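Local coordinates for digeranylgeranylglycerophospholipid reductase (Sulfolobus acidocaldarius, PDB 4OPC), which reduces the double bonds of the geranylgeranyl chains of archaeal membrane lipid precursors, using bound FAD, to give saturated archaeols, at residues A[182-186]-A[268-274]; A[292-297]-A[345-351]. All blocks are in the same frame, centred on the assembly; numbering follows the deposited sequence. Where two conformers were deposited one is given.

Interaction 1 of 2, residues A[182-186]-A[268-274]; sequences DADVA and ALVPTRR. With FDA (dihydroflavine-adenine dinucleotide), chain B.
Ala183 to Ala186 and Ala268 to Pro271 pair as antiparallel strands at one edge of the large mixed sheet, their axes 4.6 Å apart and their directions 151° from parallel. Asp184 with Val270 and Ala186 with Ala268 are the hydrogen-bonded pairs; Asp184 N reaches Val270 O at 2.9 Å, and Val270 N returns a bond to Asp184 O. Past Pro271 the strand ends in a loop, yet Thr272 N still donates to Asp182 O at 2.8 Å. Leu269 CD2 comes within 3.6 Å of Asp184 O. The Asp182 carboxylate, whose OD1 pairs with Arg352, stands nearly perpendicular to both guanidinium groups. One water bridges its OD2 to Arg273 NH2 and another to Arg274 NH1, supplementing a long salt bridge from OD2 to Arg274 NH1, whose closer ionic partner is Asp349. The Arg273 chain bends at chi3 (-81°), turning its guanidinium onto that of Arg274; the two lie face to face, each CZ 3.9 Å above the other's plane. Arg273 NE holds Arg274 O at 2.8 Å, and Arg273 NH1 forms a salt bridge with Glu176. A leucine in place of Arg273 would probably leave Arg274 O without this donor and Glu176 without its salt-bridge mate. Ala186 CB meets flavin C7M at 3.5 Å and Ala268 CB faces C8M, so this strand pair forms a wall beside the dimethylbenzene end of the flavin in the FAD pocket.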
loop_
_atom_site.group_PDB
_atom_site.type_symbol
_atom_site.label_atom_id
_atom_site.label_comp_id
_atom_site.label_asym_id
_atom_site.label_seq_id
_atom_site.Cartn_x
_atom_site.Cartn_y
_atom_site.Cartn_z
ATOM N N ASP A 182 8.647 6.672 7.662
ATOM C CA ASP A 182 8.322 5.554 6.771
ATOM C C ASP A 182 6.841 5.565 6.385
ATOM O O ASP A 182 6.265 4.525 6.035
ATOM C CB ASP A 182 8.703 4.219 7.417
ATOM C CG ASP A 182 10.202 3.976 7.461
ATOM O OD1 ASP A 182 10.987 4.715 6.827
ATOM O OD2 ASP A 182 10.621 3.024 8.147
ATOM N N ALA A 183 6.223 6.745 6.422
ATOM C CA ALA A 183 4.874 6.926 5.904
ATOM C C ALA A 183 4.754 8.329 5.349
ATOM O O ALA A 183 5.578 9.202 5.656
ATOM C CB ALA A 183 3.828 6.704 7.011
ATOM N N ASP A 184 3.765 8.518 4.491
ATOM C CA ASP A 184 3.391 9.840 4.032
ATOM C C ASP A 184 1.994 10.174 4.556
ATOM O O ASP A 184 1.189 9.290 4.827
ATOM C CB ASP A 184 3.425 9.922 2.492
ATOM C CG ASP A 184 4.836 10.134 1.934
ATOM O OD1 ASP A 184 5.804 9.661 2.564
ATOM O OD2 ASP A 184 4.983 10.768 0.855
ATOM N N VAL A 185 1.710 11.457 4.689
ATOM C CA VAL A 185 0.340 11.885 4.863
ATOM C C VAL A 185 -0.068 12.317 3.461
ATOM O O VAL A 185 0.721 12.931 2.724
ATOM C CB VAL A 185 0.193 13.018 5.900
ATOM C CG1 VAL A 185 1.077 14.176 5.571
ATOM C CG2 VAL A 185 -1.261 13.484 5.994
ATOM N N ALA A 186 -1.275 11.959 3.057
ATOM C CA ALA A 186 -1.743 12.279 1.721
ATOM C C ALA A 186 -3.179 12.795 1.794
ATOM O O ALA A 186 -3.944 12.425 2.688
ATOM C CB ALA A 186 -1.630 11.071 0.810
ATOM N N ALA A 268 -5.441 10.907 4.676
ATOM C CA ALA A 268 -5.112 9.792 5.548
ATOM C C ALA A 268 -3.622 9.491 5.431
ATOM O O ALA A 268 -2.929 10.008 4.547
ATOM C CB ALA A 268 -5.941 8.548 5.174
ATOM N N LEU A 269 -3.127 8.647 6.321
ATOM C CA LEU A 269 -1.739 8.229 6.255
ATOM C C LEU A 269 -1.558 7.006 5.357
ATOM O O LEU A 269 -2.473 6.181 5.226
ATOM C CB LEU A 269 -1.220 7.956 7.667
ATOM C CG LEU A 269 -0.850 9.236 8.431
ATOM C CD1 LEU A 269 -1.360 9.198 9.855
ATOM C CD2 LEU A 269 0.662 9.468 8.395
ATOM N N VAL A 270 -0.387 6.902 4.741
ATOM C CA VAL A 270 -0.059 5.743 3.929
ATOM C C VAL A 270 1.378 5.282 4.229
ATOM O O VAL A 270 2.327 6.047 4.132
ATOM C CB VAL A 270 -0.352 5.999 2.419
ATOM C CG1 VAL A 270 0.429 7.184 1.907
ATOM C CG2 VAL A 270 -0.073 4.759 1.566
ATOM N N PRO A 271 1.530 4.018 4.626
ATOM C CA PRO A 271 2.898 3.531 4.868
ATOM C C PRO A 271 3.708 3.454 3.578
ATOM O O PRO A 271 3.149 3.245 2.505
ATOM C CB PRO A 271 2.683 2.136 5.461
ATOM C CG PRO A 271 1.331 1.704 4.933
ATOM C CD PRO A 271 0.511 2.962 4.767
ATOM N N THR A 272 5.020 3.666 3.670
ATOM C CA THR A 272 5.875 3.649 2.483
ATOM C C THR A 272 7.158 2.884 2.756
ATOM O O THR A 272 8.247 3.415 2.605
ATOM C CB THR A 272 6.255 5.076 2.041
ATOM O OG1 THR A 272 6.986 5.724 3.093
ATOM C CG2 THR A 272 5.020 5.918 1.700
ATOM N N ARG A 273 7.047 1.626 3.139
ATOM C CA ARG A 273 8.216 0.835 3.522
ATOM C C ARG A 273 8.026 -0.638 3.185
ATOM O O ARG A 273 6.950 -1.052 2.721
ATOM C CB ARG A 273 8.489 0.975 5.025
ATOM C CG ARG A 273 7.277 0.713 5.903
ATOM C CD ARG A 273 7.727 0.295 7.314
ATOM N NE ARG A 273 8.086 -1.124 7.353
ATOM C CZ ARG A 273 8.450 -1.773 8.453
ATOM N NH1 ARG A 273 8.681 -3.086 8.414
ATOM N NH2 ARG A 273 8.575 -1.119 9.604
ATOM N N ARG A 274 9.079 -1.423 3.413
ATOM C CA ARG A 274 9.012 -2.880 3.363
ATOM C C ARG A 274 7.861 -3.380 4.251
ATOM O O ARG A 274 7.433 -2.686 5.175
ATOM C CB ARG A 274 10.345 -3.452 3.842
ATOM C CG ARG A 274 10.637 -3.115 5.289
ATOM C CD ARG A 274 12.139 -2.939 5.554
ATOM N NE ARG A 274 12.355 -2.584 6.955
ATOM C CZ ARG A 274 12.215 -1.360 7.456
ATOM N NH1 ARG A 274 11.861 -0.346 6.676
ATOM N NH2 ARG A 274 12.429 -1.150 8.749
HETATM P PA FDA B . -8.309 0.514 4.660
HETATM O O1A FDA B . -7.870 1.616 5.543
HETATM O O2A FDA B . -8.873 0.888 3.294
HETATM O O5B FDA B . -9.409 -0.342 5.410
HETATM C C5B FDA B . -9.276 -0.638 6.815
HETATM C C4B FDA B . -10.657 -0.913 7.347
HETATM O O4B FDA B . -10.559 -1.404 8.700
HETATM C C3B FDA B . -11.590 0.302 7.389
HETATM O O3B FDA B . -12.760 0.077 6.604
HETATM C C2B FDA B . -11.857 0.511 8.892
HETATM O O2B FDA B . -13.169 0.985 9.154
HETATM C C1B FDA B . -11.647 -0.891 9.443
HETATM N N9A FDA B . -11.264 -1.003 10.845
HETATM C C8A FDA B . -10.152 -0.470 11.448
HETATM N N7A FDA B . -10.017 -0.804 12.711
HETATM C C5A FDA B . -11.111 -1.622 12.951
HETATM C C6A FDA B . -11.520 -2.346 14.088
HETATM N N6A FDA B . -10.822 -2.402 15.223
HETATM N N1A FDA B . -12.627 -3.107 13.977
HETATM C C2A FDA B . -13.310 -3.089 12.828
HETATM N N3A FDA B . -13.002 -2.480 11.680
HETATM C C4A FDA B . -11.867 -1.781 11.802
HETATM N N1 FDA B . -3.359 3.058 -3.453
HETATM C C2 FDA B . -3.572 2.694 -4.759
HETATM O O2 FDA B . -3.487 1.524 -5.119
HETATM N N3 FDA B . -3.918 3.689 -5.636
HETATM C C4 FDA B . -3.968 5.044 -5.383
HETATM O O4 FDA B . -4.425 5.806 -6.232
HETATM C C4X FDA B . -3.678 5.371 -4.040
HETATM N N5 FDA B . -3.730 6.678 -3.656
HETATM C C5X FDA B . -3.786 7.006 -2.317
HETATM C C6 FDA B . -4.117 8.293 -1.918
HETATM C C7 FDA B . -4.268 8.626 -0.581
HETATM C C7M FDA B . -4.756 10.003 -0.212
HETATM C C8 FDA B . -4.036 7.651 0.401
HETATM C C8M FDA B . -4.261 7.963 1.862
HETATM C C9 FDA B . -3.682 6.358 0.007
HETATM C C9A FDA B . -3.576 6.020 -1.336
HETATM N N10 FDA B . -3.262 4.712 -1.772
HETATM C C10 FDA B . -3.434 4.380 -3.098
HETATM C "C1'" FDA B . -3.067 3.602 -0.806
HETATM C "C2'" FDA B . -4.359 2.779 -0.654
HETATM O "O2'" FDA B . -5.491 3.641 -0.508
HETATM C "C3'" FDA B . -4.274 1.875 0.578
HETATM O "O3'" FDA B . -3.022 1.204 0.551
HETATM C "C4'" FDA B . -5.353 0.785 0.668
HETATM O "O4'" FDA B . -6.658 1.317 0.444
HETATM C "C5'" FDA B . -5.303 0.074 2.000
HETATM O "O5'" FDA B . -6.390 -0.868 2.096
HETATM P P FDA B . -6.661 -1.622 3.470
HETATM O O1P FDA B . -7.809 -2.515 3.237
HETATM O O2P FDA B . -5.385 -2.230 4.034
HETATM O O3P FDA B . -7.037 -0.463 4.507
HETATM O O HOH W 1 9.612 1.622 10.125
HETATM O O HOH W 2 12.847 1.857 8.329
HETATM O O HOH W 3 7.957 8.303 3.326
#

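Interaction 2 of 2, residues A[292-297]-A[345-351]; sequences FTVNPV and QASLDIF. With PGT ((1S)-2-{[{[(2R)-2,3-dihydroxypropyl]oxy}(hydroxy)phosphoryl]oxy}-1-[(palmitoyloxy)methyl]ethyl stearate), chain C.
Beyond CG the Gln345 chain runs extended (chi2 -177°) with its amide turned across the chain, so that NE2 is carried to the backbone of the loop 292-297; Asn295, by contrast, holds CG anti to its own N (chi1 -172°), which brings its amide to Leu348 CD1. Gln345 NE2 donates to Phe292 O at 2.8 Å, with an N-H...O angle of 150°. The acceptor lies in the plane of the glutamine amide, and the N-H meets a lone pair in the carbonyl plane, so both flat groups are well oriented for the bond. Tyr337 binds OE1 and fixes the other end of the amide; NE2 also makes a weak bond to Arg273 O. Further along the loop, the Pro296 ring crosses the Gln345 side chain at about a right angle and sets its CG 3.4 Å from Gln345 O, while its CD rests 4.0 Å from Leu348 CB. Val297 follows: CG2 meets Leu348 CD2 at 3.8 Å and Phe351 CD2 at 3.9 Å, approaching the phenylalanine ring obliquely. Asn295 to Val297 form an Asx turn, in which Asn295 OD1 accepts from Val297 N at 2.9 Å. Leu348 CD1 packs 3.5 Å from Asn295 ND2, a nitrogen that also donates to Tyr341, one of the lipid-binding residues. The other methyl of Val297, CG1, touches lipid atom C17 at 3.7 Å. The arrangement is thus a buried loop-on-helix packing in which helix 332-357 backs a loop lining the lipid pocket, with Val294 of the same loop reaching the flavin.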
loop_
_atom_site.group_PDB
_atom_site.type_symbol
_atom_site.label_atom_id
_atom_site.label_comp_id
_atom_site.label_asym_id
_atom_site.label_seq_id
_atom_site.Cartn_x
_atom_site.Cartn_y
_atom_site.Cartn_z
ATOM N N PHE A 292 1.770 -2.987 6.240
ATOM C CA PHE A 292 2.668 -2.149 5.427
ATOM C C PHE A 292 2.876 -2.707 4.016
ATOM O O PHE A 292 4.012 -2.797 3.548
ATOM C CB PHE A 292 4.037 -1.928 6.106
ATOM C CG PHE A 292 3.954 -1.528 7.559
ATOM C CD1 PHE A 292 2.959 -0.671 8.022
ATOM C CD2 PHE A 292 4.887 -2.020 8.467
ATOM C CE1 PHE A 292 2.903 -0.299 9.344
ATOM C CE2 PHE A 292 4.822 -1.664 9.803
ATOM C CZ PHE A 292 3.830 -0.811 10.243
ATOM N N THR A 293 1.794 -3.038 3.321
ATOM C CA THR A 293 1.905 -3.628 1.978
ATOM C C THR A 293 2.086 -2.639 0.795
ATOM O O THR A 293 2.221 -3.041 -0.357
ATOM C CB THR A 293 0.745 -4.598 1.713
ATOM O OG1 THR A 293 -0.503 -3.939 1.977
ATOM C CG2 THR A 293 0.859 -5.811 2.626
ATOM N N VAL A 294 2.161 -1.358 1.086
ATOM C CA VAL A 294 2.148 -0.342 0.044
ATOM C C VAL A 294 3.491 -0.246 -0.687
ATOM O O VAL A 294 4.558 -0.351 -0.063
ATOM C CB VAL A 294 1.824 0.999 0.687
ATOM C CG1 VAL A 294 1.843 2.127 -0.338
ATOM C CG2 VAL A 294 0.466 0.917 1.379
ATOM N N ASN A 295 3.442 -0.052 -2.004
ATOM C CA ASN A 295 4.651 0.204 -2.796
ATOM C C ASN A 295 5.376 1.467 -2.294
ATOM O O ASN A 295 4.801 2.557 -2.292
ATOM C CB ASN A 295 4.264 0.387 -4.261
ATOM C CG ASN A 295 5.456 0.461 -5.171
ATOM O OD1 ASN A 295 6.244 1.418 -5.118
ATOM N ND2 ASN A 295 5.609 -0.543 -6.021
ATOM N N PRO A 296 6.633 1.334 -1.844
ATOM C CA PRO A 296 7.291 2.501 -1.234
ATOM C C PRO A 296 7.637 3.639 -2.196
ATOM O O PRO A 296 7.842 4.765 -1.739
ATOM C CB PRO A 296 8.587 1.914 -0.639
ATOM C CG PRO A 296 8.253 0.462 -0.414
ATOM C CD PRO A 296 7.346 0.077 -1.550
ATOM N N VAL A 297 7.726 3.366 -3.488
ATOM C CA VAL A 297 8.123 4.406 -4.430
ATOM C C VAL A 297 6.930 5.152 -5.014
ATOM O O VAL A 297 6.972 6.374 -5.153
ATOM C CB VAL A 297 9.034 3.855 -5.520
ATOM C CG1 VAL A 297 9.177 4.854 -6.664
ATOM C CG2 VAL A 297 10.406 3.568 -4.931
ATOM N N GLN A 345 9.128 -4.733 -2.677
ATOM C CA GLN A 345 8.905 -3.629 -1.764
ATOM C C GLN A 345 10.153 -3.263 -1.009
ATOM O O GLN A 345 10.437 -2.087 -0.813
ATOM C CB GLN A 345 7.876 -4.015 -0.710
ATOM C CG GLN A 345 6.491 -3.584 -0.968
ATOM C CD GLN A 345 5.598 -3.974 0.190
ATOM O OE1 GLN A 345 5.076 -5.070 0.219
ATOM N NE2 GLN A 345 5.465 -3.095 1.169
ATOM N N ALA A 346 10.881 -4.269 -0.537
ATOM C CA ALA A 346 12.085 -4.019 0.249
ATOM C C ALA A 346 13.122 -3.259 -0.572
ATOM O O ALA A 346 13.734 -2.301 -0.098
ATOM C CB ALA A 346 12.673 -5.327 0.754
ATOM N N SER A 347 13.333 -3.695 -1.808
ATOM C CA SER A 347 14.222 -3.005 -2.731
ATOM C C SER A 347 13.781 -1.555 -2.930
ATOM O O SER A 347 14.601 -0.624 -2.937
ATOM C CB SER A 347 14.212 -3.734 -4.075
ATOM O OG SER A 347 15.060 -3.099 -5.014
ATOM N N LEU A 348 12.480 -1.361 -3.098
ATOM C CA LEU A 348 11.941 -0.027 -3.336
ATOM C C LEU A 348 11.976 0.852 -2.090
ATOM O O LEU A 348 11.977 2.076 -2.205
ATOM C CB LEU A 348 10.539 -0.121 -3.927
ATOM C CG LEU A 348 10.538 -0.699 -5.341
ATOM C CD1 LEU A 348 9.103 -0.847 -5.813
ATOM C CD2 LEU A 348 11.356 0.165 -6.315
ATOM N N ASP A 349 12.031 0.243 -0.907
ATOM C CA ASP A 349 12.177 0.985 0.350
ATOM C C ASP A 349 13.532 1.720 0.318
ATOM O O ASP A 349 13.631 2.894 0.677
ATOM C CB ASP A 349 12.033 -0.013 1.521
ATOM C CG ASP A 349 11.889 0.636 2.895
ATOM O OD1 ASP A 349 12.115 1.858 3.056
ATOM O OD2 ASP A 349 11.580 -0.118 3.839
ATOM N N ILE A 350 14.574 1.043 -0.158
ATOM C CA ILE A 350 15.890 1.657 -0.360
ATOM C C ILE A 350 15.813 2.769 -1.406
ATOM O O ILE A 350 16.283 3.895 -1.193
ATOM C CB ILE A 350 16.925 0.605 -0.836
ATOM C CG1 ILE A 350 17.231 -0.397 0.280
ATOM C CG2 ILE A 350 18.203 1.272 -1.295
ATOM C CD1 ILE A 350 17.996 0.186 1.452
ATOM N N PHE A 351 15.213 2.460 -2.553
ATOM C CA PHE A 351 15.157 3.414 -3.653
ATOM C C PHE A 351 14.397 4.683 -3.257
ATOM O O PHE A 351 14.856 5.797 -3.538
ATOM C CB PHE A 351 14.570 2.729 -4.899
ATOM C CG PHE A 351 14.742 3.502 -6.176
ATOM C CD1 PHE A 351 15.952 4.092 -6.508
ATOM C CD2 PHE A 351 13.700 3.589 -7.077
ATOM C CE1 PHE A 351 16.096 4.794 -7.697
ATOM C CE2 PHE A 351 13.847 4.286 -8.267
ATOM C CZ PHE A 351 15.056 4.875 -8.575
HETATM C C48 PGT C . 8.343 9.137 -2.904
HETATM C C47 PGT C . 7.864 8.097 -1.912
HETATM C C46 PGT C . 6.478 8.468 -1.426
HETATM C C45 PGT C . 5.551 8.618 -2.616
HETATM C C44 PGT C . 4.116 8.355 -2.211
HETATM C C43 PGT C . 3.349 9.663 -2.140
HETATM C C42 PGT C . 1.976 9.383 -1.572
HETATM C C41 PGT C . 1.221 8.553 -2.579
HETATM C C40 PGT C . -0.264 8.780 -2.440
HETATM C C39 PGT C . -0.879 8.553 -3.803
HETATM C C38 PGT C . -0.535 7.168 -4.286
HETATM C C37 PGT C . -1.006 7.021 -5.713
HETATM C C36 PGT C . -0.753 5.598 -6.146
HETATM C C35 PGT C . -0.885 5.465 -7.646
HETATM C C34 PGT C . -0.681 4.011 -8.026
HETATM C C33 PGT C . -0.473 3.849 -9.516
HETATM C C32 PGT C . -1.129 2.578 -10.022
HETATM C C31 PGT C . -0.283 1.342 -9.760
HETATM O O31 PGT C . -0.799 0.411 -9.171
HETATM O O2 PGT C . 1.071 1.252 -10.169
HETATM C C2 PGT C . 1.339 0.515 -11.348
HETATM C C1 PGT C . 1.395 -0.981 -11.121
HETATM O O3P PGT C . 0.879 -1.466 -9.896
HETATM P P PGT C . 1.876 -2.195 -8.901
HETATM O O1P PGT C . 3.144 -1.371 -8.948
HETATM O O2P PGT C . 1.326 -2.244 -7.483
HETATM O O4P PGT C . 2.214 -3.686 -9.345
HETATM C C4 PGT C . 1.934 -4.183 -10.638
HETATM C C5 PGT C . 2.480 -5.582 -10.814
HETATM O O5 PGT C . 1.427 -6.460 -11.140
HETATM C C6 PGT C . 3.148 -6.029 -9.535
HETATM O O6 PGT C . 2.380 -7.011 -8.878
HETATM C C3 PGT C . 2.706 0.848 -11.919
HETATM O O3 PGT C . 2.817 2.175 -12.374
HETATM C C11 PGT C . 4.110 2.701 -12.192
HETATM O O11 PGT C . 5.082 2.031 -12.478
HETATM C C12 PGT C . 4.290 4.097 -11.629
HETATM C C13 PGT C . 5.671 4.628 -11.950
HETATM C C14 PGT C . 5.819 6.011 -11.350
HETATM C C15 PGT C . 6.546 5.933 -10.025
HETATM C C16 PGT C . 6.817 7.325 -9.494
HETATM C C17 PGT C . 8.280 7.429 -9.124
HETATM C C18 PGT C . 8.667 8.874 -8.890
HETATM C C19 PGT C . 10.177 8.993 -8.824
HETATM C C20 PGT C . 10.794 8.789 -10.194
HETATM C C21 PGT C . 11.604 10.012 -10.575
HETATM C C22 PGT C . 12.787 9.618 -11.433
HETATM C C23 PGT C . 13.864 10.672 -11.287
HETATM C C24 PGT C . 15.159 10.186 -11.900
HETATM C C25 PGT C . 16.278 10.299 -10.887
HETATM C C26 PGT C . 16.973 8.961 -10.743
#

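Overall arrangement
Both contacts are buried near the middle of the chain, their centres about 10 Å apart, and they touch directly. Interaction 1 is mainly backbone pairing within a sheet, ending in a hydrated cluster of charges; interaction 2 holds a loop to a helix through apolar packing and one glutamine amide. Helix 332-357 joins them: Asp349 takes Arg274 NH1 in a salt bridge, while Arg352 of the same helix pairs with Asp182. Val294 also packs against Val270 and Pro271, so the loop 292-297 is held between strand 261-271 and the helix. Interaction 1 borders mostly the flavin, whereas interaction 2 lies chiefly along the lipid.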